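Local coordinates for protein leucyl aminopeptidase (Trypanosoma brucei brucei, PDB 5NTD) that probably removes N-terminal amino acids, leucine among them, from peptides, as a metal-dependent aminopeptidase of the M17 family, at residues Tyr257-Ala262 and Arg375-Asp380; Ile356-Met359 and Lys363-Glu366. One frame throughout, in Å; residues are numbered along the deposited sequence.

Interaction 1 of 2, residues Tyr257-Ala262 and Arg375-Asp380. With BCT (bicarbonate ion), chain B.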
ATOM      1  N   TYR G 257       2.602 -30.861  11.310  1.00 26.18           N
ATOM      2  CA  TYR G 257       4.051 -31.016  11.011  1.00 27.45           C
ATOM      3  C   TYR G 257       4.519 -29.904  10.065  1.00 27.57           C
ATOM      4  O   TYR G 257       5.498 -29.224  10.336  1.00 29.44           O
ATOM      5  CB  TYR G 257       4.397 -32.410  10.411  1.00 27.65           C
ATOM      6  CG  TYR G 257       5.820 -32.456   9.949  1.00 27.45           C
ATOM      7  CD1 TYR G 257       6.863 -32.442  10.866  1.00 27.23           C
ATOM      8  CD2 TYR G 257       6.133 -32.456   8.601  1.00 27.74           C
ATOM      9  CE1 TYR G 257       8.181 -32.435  10.442  1.00 28.10           C
ATOM     10  CE2 TYR G 257       7.461 -32.460   8.164  1.00 27.05           C
ATOM     11  CZ  TYR G 257       8.470 -32.431   9.089  1.00 27.44           C
ATOM     12  OH  TYR G 257       9.786 -32.426   8.684  1.00 27.62           O
ATOM     13  N   SER G 258       3.804 -29.739   8.973  1.00 27.77           N
ATOM     14  CA  SER G 258       4.202 -28.779   7.927  1.00 28.36           C
ATOM     15  C   SER G 258       4.184 -27.337   8.437  1.00 29.15           C
ATOM     16  O   SER G 258       5.090 -26.561   8.163  1.00 30.23           O
ATOM     17  CB  SER G 258       3.314 -28.868   6.708  1.00 28.18           C
ATOM     18  OG  SER G 258       3.457 -30.111   6.064  1.00 29.16           O
ATOM     19  N   VAL G 259       3.168 -27.003   9.216  1.00 29.66           N
ATOM     20  CA  VAL G 259       3.039 -25.657   9.800  1.00 28.26           C
ATOM     21  C   VAL G 259       4.175 -25.369  10.743  1.00 28.32           C
ATOM     22  O   VAL G 259       4.787 -24.283  10.721  1.00 27.00           O
ATOM     23  CB  VAL G 259       1.712 -25.482  10.531  1.00 28.08           C
ATOM     24  CG1 VAL G 259       1.724 -24.228  11.386  1.00 28.42           C
ATOM     25  CG2 VAL G 259       0.588 -25.423   9.530  1.00 28.27           C
ATOM     26  N   GLY G 260       4.488 -26.353  11.566  1.00 28.68           N
ATOM     27  CA  GLY G 260       5.477 -26.145  12.667  1.00 29.04           C
ATOM     28  C   GLY G 260       6.949 -26.400  12.388  1.00 29.30           C
ATOM     29  O   GLY G 260       7.806 -26.039  13.193  1.00 30.05           O
ATOM     30  N   LYS G 261       7.247 -27.012  11.259  1.00 30.85           N
ATOM     31  CA  LYS G 261       8.611 -27.605  11.038  1.00 33.36           C
ATOM     32  C   LYS G 261       9.733 -26.602  10.809  1.00 32.73           C
ATOM     33  O   LYS G 261      10.905 -26.901  11.008  1.00 32.77           O
ATOM     34  CB  LYS G 261       8.599 -28.597   9.898  1.00 34.01           C
ATOM     35  CG  LYS G 261       8.289 -27.945   8.573  1.00 35.94           C
ATOM     36  CD  LYS G 261       8.249 -28.950   7.444  1.00 36.29           C
ATOM     37  CE  LYS G 261       7.639 -28.282   6.253  1.00 37.93           C
ATOM     38  NZ  LYS G 261       8.180 -28.877   5.021  1.00 40.87           N
ATOM     39  N   ALA G 262       9.362 -25.397  10.429  1.00 32.34           N
ATOM     40  CA  ALA G 262      10.363 -24.330  10.214  1.00 32.73           C
ATOM     41  C   ALA G 262      10.936 -23.766  11.519  1.00 31.22           C
ATOM     42  O   ALA G 262      12.019 -23.182  11.515  1.00 31.72           O
ATOM     43  CB  ALA G 262       9.769 -23.189   9.395  1.00 33.13           C
ATOM     44  N   ARG G 375      -6.207 -23.334  10.790  1.00 27.36           N
ATOM     45  CA  ARG G 375      -7.186 -24.287  10.339  1.00 27.52           C
ATOM     46  C   ARG G 375      -6.535 -25.610   9.966  1.00 28.75           C
ATOM     47  O   ARG G 375      -7.132 -26.679  10.090  1.00 27.88           O
ATOM     48  CB  ARG G 375      -8.007 -23.712   9.181  1.00 28.50           C
ATOM     49  CG  ARG G 375      -7.241 -23.592   7.889  1.00 28.35           C
ATOM     50  CD  ARG G 375      -7.989 -22.700   6.917  1.00 28.60           C
ATOM     51  NE  ARG G 375      -7.997 -21.307   7.381  1.00 28.61           N
ATOM     52  CZ  ARG G 375      -8.729 -20.347   6.838  1.00 28.83           C
ATOM     53  NH1 ARG G 375      -9.529 -20.618   5.812  1.00 30.65           N
ATOM     54  NH2 ARG G 375      -8.699 -19.150   7.334  1.00 29.01           N
ATOM     55  N   ILE G 376      -5.301 -25.524   9.484  1.00 28.66           N
ATOM     56  CA  ILE G 376      -4.538 -26.738   9.088  1.00 29.34           C
ATOM     57  C   ILE G 376      -4.189 -27.577  10.319  1.00 28.82           C
ATOM     58  O   ILE G 376      -4.377 -28.771  10.394  1.00 29.22           O
ATOM     59  CB  ILE G 376      -3.252 -26.357   8.336  1.00 29.95           C
ATOM     60  CG1 ILE G 376      -3.628 -25.781   6.954  1.00 30.11           C
ATOM     61  CG2 ILE G 376      -2.342 -27.558   8.194  1.00 30.24           C
ATOM     62  CD1 ILE G 376      -2.473 -25.211   6.184  1.00 30.56           C
ATOM     63  N   VAL G 377      -3.658 -26.897  11.274  1.00 28.04           N
ATOM     64  CA  VAL G 377      -3.231 -27.482  12.532  1.00 28.95           C
ATOM     65  C   VAL G 377      -4.455 -28.121  13.254  1.00 29.97           C
ATOM     66  O   VAL G 377      -4.430 -29.231  13.744  1.00 31.12           O
ATOM     67  CB  VAL G 377      -2.507 -26.339  13.280  1.00 29.12           C
ATOM     68  CG1 VAL G 377      -2.978 -26.115  14.666  1.00 29.45           C
ATOM     69  CG2 VAL G 377      -1.008 -26.496  13.140  1.00 30.06           C
ATOM     70  N   LEU G 378      -5.553 -27.401  13.237  1.00 30.50           N
ATOM     71  CA  LEU G 378      -6.795 -27.868  13.828  1.00 29.17           C
ATOM     72  C   LEU G 378      -7.381 -29.043  13.076  1.00 28.55           C
ATOM     73  O   LEU G 378      -8.068 -29.893  13.647  1.00 27.27           O
ATOM     74  CB  LEU G 378      -7.818 -26.730  13.902  1.00 29.50           C
ATOM     75  CG  LEU G 378      -7.482 -25.626  14.900  1.00 29.70           C
ATOM     76  CD1 LEU G 378      -8.341 -24.406  14.653  1.00 29.88           C
ATOM     77  CD2 LEU G 378      -7.667 -26.115  16.332  1.00 30.33           C
ATOM     78  N   GLY G 379      -7.162 -29.062  11.778  1.00 28.49           N
ATOM     79  CA  GLY G 379      -7.638 -30.197  10.945  1.00 29.51           C
ATOM     80  C   GLY G 379      -7.044 -31.528  11.411  1.00 29.34           C
ATOM     81  O   GLY G 379      -7.728 -32.539  11.541  1.00 30.15           O
ATOM     82  N   ASP G 380      -5.768 -31.491  11.705  1.00 29.69           N
ATOM     83  CA  ASP G 380      -5.079 -32.656  12.271  1.00 30.02           C
ATOM     84  C   ASP G 380      -5.572 -32.951  13.708  1.00 30.10           C
ATOM     85  O   ASP G 380      -5.747 -34.083  14.090  1.00 31.19           O
ATOM     86  CB  ASP G 380      -3.570 -32.464  12.242  1.00 29.16           C
ATOM     87  CG  ASP G 380      -2.961 -32.888  10.910  1.00 28.97           C
ATOM     88  OD1 ASP G 380      -3.679 -33.486  10.073  1.00 28.52           O
ATOM     89  OD2 ASP G 380      -1.742 -32.679  10.721  1.00 28.24           O
TER
HETATM   90  C   BCT B 605      -6.105 -19.531   9.953  1.00 40.85           C
HETATM   91  O1  BCT B 605      -5.064 -19.557  10.816  1.00 42.67           O
HETATM   92  O2  BCT B 605      -6.601 -20.543   9.454  1.00 32.13           O
HETATM   93  O3  BCT B 605      -6.580 -18.428   9.590  1.00 55.86           O
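V259 is the one residue of its segment within 4.5 Å of the other helix, reaching I376 with its CG2 methyl and V377 with its CB. CG2 of V259 meets CG2 of I376 at 3.9 Å, and V377 turns its CG2 onto CB of V259 at 3.9 Å, the two valines crossing at about a right angle. With chi1 at 167°, V259 has CG2 beside its backbone N, facing I376. Short branched residues suit a buried site where the nearest CA atoms, those of V259 and V377, are 7.1 Å apart. One residue before I376, R375 grips the bicarbonate: NE gives O2 a nearly straight bond of 2.6 Å (173°), the backbone N of R375 adds a second to O2 at 3.1 Å, and NH2 reaches O3 at 3.2 Å. The bend at chi3 (68°) brings the guanidinium edge round to the anion, whose negative charge the arginine's positive charge complements. D380 OD2 accepts a hydrogen bond from I256 N, tying the two helices, and OD1 one from K360 N in the hairpin turn; helix 471-480 packs on R375 and L378, and strand 356-358 touches both S258 and I376.

Interaction 2 of 2, residues Ile356-Met359 and Lys363-Glu366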
ATOM      1  N   ILE G 356       1.745 -28.879  -1.073  1.00 30.21           N
ATOM      2  CA  ILE G 356       0.562 -29.719  -0.894  1.00 28.85           C
ATOM      3  C   ILE G 356       0.819 -30.610   0.311  1.00 30.23           C
ATOM      4  O   ILE G 356       1.774 -31.374   0.364  1.00 30.61           O
ATOM      5  CB  ILE G 356       0.226 -30.531  -2.133  1.00 28.10           C
ATOM      6  CG1 ILE G 356      -0.187 -29.581  -3.248  1.00 27.87           C
ATOM      7  CG2 ILE G 356      -0.916 -31.499  -1.857  1.00 28.86           C
ATOM      8  CD1 ILE G 356      -0.382 -30.237  -4.589  1.00 27.19           C
ATOM      9  N   ILE G 357      -0.084 -30.510   1.270  1.00 30.78           N
ATOM     10  CA  ILE G 357      -0.009 -31.264   2.541  1.00 30.77           C
ATOM     11  C   ILE G 357      -0.902 -32.494   2.506  1.00 29.53           C
ATOM     12  O   ILE G 357      -2.041 -32.444   2.046  1.00 29.57           O
ATOM     13  CB  ILE G 357      -0.490 -30.389   3.716  1.00 32.18           C
ATOM     14  CG1 ILE G 357       0.528 -29.299   3.995  1.00 32.25           C
ATOM     15  CG2 ILE G 357      -0.731 -31.213   4.980  1.00 33.48           C
ATOM     16  CD1 ILE G 357      -0.046 -28.200   4.888  1.00 33.93           C
ATOM     17  N   VAL G 358      -0.368 -33.606   2.983  1.00 29.52           N
ATOM     18  CA  VAL G 358      -1.205 -34.803   3.223  1.00 29.60           C
ATOM     19  C   VAL G 358      -1.610 -34.794   4.702  1.00 28.22           C
ATOM     20  O   VAL G 358      -0.802 -35.039   5.589  1.00 26.65           O
ATOM     21  CB  VAL G 358      -0.512 -36.124   2.862  1.00 29.77           C
ATOM     22  CG1 VAL G 358      -1.508 -37.286   2.988  1.00 28.98           C
ATOM     23  CG2 VAL G 358       0.041 -36.076   1.447  1.00 30.21           C
ATOM     24  N   MET G 359      -2.866 -34.456   4.931  1.00 27.54           N
ATOM     25  CA  MET G 359      -3.387 -34.323   6.299  1.00 28.74           C
ATOM     26  C   MET G 359      -3.535 -35.717   6.922  1.00 28.38           C
ATOM     27  O   MET G 359      -3.578 -36.716   6.220  1.00 29.11           O
ATOM     28  CB  MET G 359      -4.752 -33.632   6.300  1.00 29.29           C
ATOM     29  CG  MET G 359      -4.758 -32.214   5.697  1.00 28.51           C
ATOM     30  SD  MET G 359      -3.990 -31.007   6.794  1.00 29.33           S
ATOM     31  CE  MET G 359      -5.304 -30.823   8.003  1.00 29.12           C
ATOM     32  N   LYS G 363      -6.842 -36.465   3.492  1.00 30.56           N
ATOM     33  CA  LYS G 363      -7.180 -35.442   2.501  1.00 30.63           C
ATOM     34  C   LYS G 363      -6.013 -34.538   2.265  1.00 30.16           C
ATOM     35  O   LYS G 363      -5.207 -34.297   3.176  1.00 33.39           O
ATOM     36  CB  LYS G 363      -8.366 -34.645   2.947  1.00 31.57           C
ATOM     37  CG  LYS G 363      -9.620 -35.485   2.911  1.00 31.44           C
ATOM     38  CD  LYS G 363     -10.845 -34.708   3.257  1.00 31.65           C
ATOM     39  CE  LYS G 363     -12.011 -35.651   3.339  1.00 32.41           C
ATOM     40  NZ  LYS G 363     -13.184 -34.925   3.886  1.00 33.61           N
ATOM     41  N   THR G 364      -5.885 -34.090   1.024  1.00 28.31           N
ATOM     42  CA  THR G 364      -4.740 -33.243   0.622  1.00 27.35           C
ATOM     43  C   THR G 364      -5.165 -31.795   0.551  1.00 26.17           C
ATOM     44  O   THR G 364      -6.275 -31.479   0.145  1.00 25.26           O
ATOM     45  CB  THR G 364      -4.098 -33.670  -0.698  1.00 27.63           C
ATOM     46  OG1 THR G 364      -5.098 -33.701  -1.722  1.00 28.71           O
ATOM     47  CG2 THR G 364      -3.429 -35.027  -0.561  1.00 27.52           C
ATOM     48  N   VAL G 365      -4.266 -30.954   1.022  1.00 26.44           N
ATOM     49  CA  VAL G 365      -4.507 -29.514   1.175  1.00 26.69           C
ATOM     50  C   VAL G 365      -3.435 -28.750   0.430  1.00 27.05           C
ATOM     51  O   VAL G 365      -2.261 -28.856   0.713  1.00 27.74           O
ATOM     52  CB  VAL G 365      -4.502 -29.087   2.642  1.00 27.30           C
ATOM     53  CG1 VAL G 365      -4.629 -27.575   2.775  1.00 28.26           C
ATOM     54  CG2 VAL G 365      -5.654 -29.754   3.380  1.00 27.45           C
ATOM     55  N   GLU G 366      -3.870 -28.008  -0.578  1.00 28.14           N
ATOM     56  CA  GLU G 366      -2.989 -27.088  -1.296  1.00 27.47           C
ATOM     57  C   GLU G 366      -2.894 -25.791  -0.477  1.00 27.20           C
ATOM     58  O   GLU G 366      -3.891 -25.134  -0.221  1.00 26.64           O
ATOM     59  CB  GLU G 366      -3.523 -26.770  -2.664  1.00 28.49           C
ATOM     60  CG  GLU G 366      -2.630 -25.789  -3.441  1.00 29.22           C
ATOM     61  CD  GLU G 366      -3.141 -25.452  -4.829  1.00 29.75           C
ATOM     62  OE1 GLU G 366      -4.305 -25.723  -5.177  1.00 29.41           O
ATOM     63  OE2 GLU G 366      -2.321 -24.949  -5.613  1.00 35.96           O
TER
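I357 and V365 form the central hydrogen-bonded pair of an antiparallel beta hairpin, strands 356-358 and 364-366, whose axes run at 159° to each other. I357 N gives V365 O a nearly straight bond of 2.8 Å, though the donor is tilted 23° from the carbonyl plane; V365 N returns one to I357 O, this time in the plane. M359 N donates a hydrogen bond of 2.9 Å to K363 O, continuing the ladder past the strand ends. The tight part lies on the face of I357 and V365, where M359 crosses V365 obliquely. A chi1 of -60° puts CG of the flexible methionine against the valine; the bends at chi2 and chi3 then turn SD and CE toward I376 and D380 of helix 374-387. On the other face the fit is looser: V358 and T364, a non-hydrogen-bonded pair, lie side by side with their CG2 methyls 4.1 Å apart, and V358 is partly exposed, although Y176 of the second subunit packs on it. Beta-branched residues suit both extended strands. T364 OG1 is hydrogen-bonded to A167 O of the second subunit, so this face also serves the assembly. K363 is partly exposed too, and its NZ is hydrogen-bonded to T481 O. Closest of the side-chain carbon pairs is M359 CG on V365 CG2, at 3.5 Å, closer than two carbons normally pack.

Interactions 1 and 2 lie with their centres about 11 Å apart, and M359 is the main bridge: its CE methyl sits 3.3 Å from I376 O and 3.8 Å from G379 CA. A second touch, S258 OG to I357 CG1 at 3.7 Å, joins the hairpin to the other helix. Strand 364-366 leads on in sequence to helix 374-387, whose first turn supplies G374 and R375 to the bicarbonate, next to the metal ligand E373. Interaction 1 is the nearer to the active site, with the V259 side chain about 8 Å from a manganese ion and about 9 Å from bestatin; the V365 side chain is about 12 Å from the inhibitor.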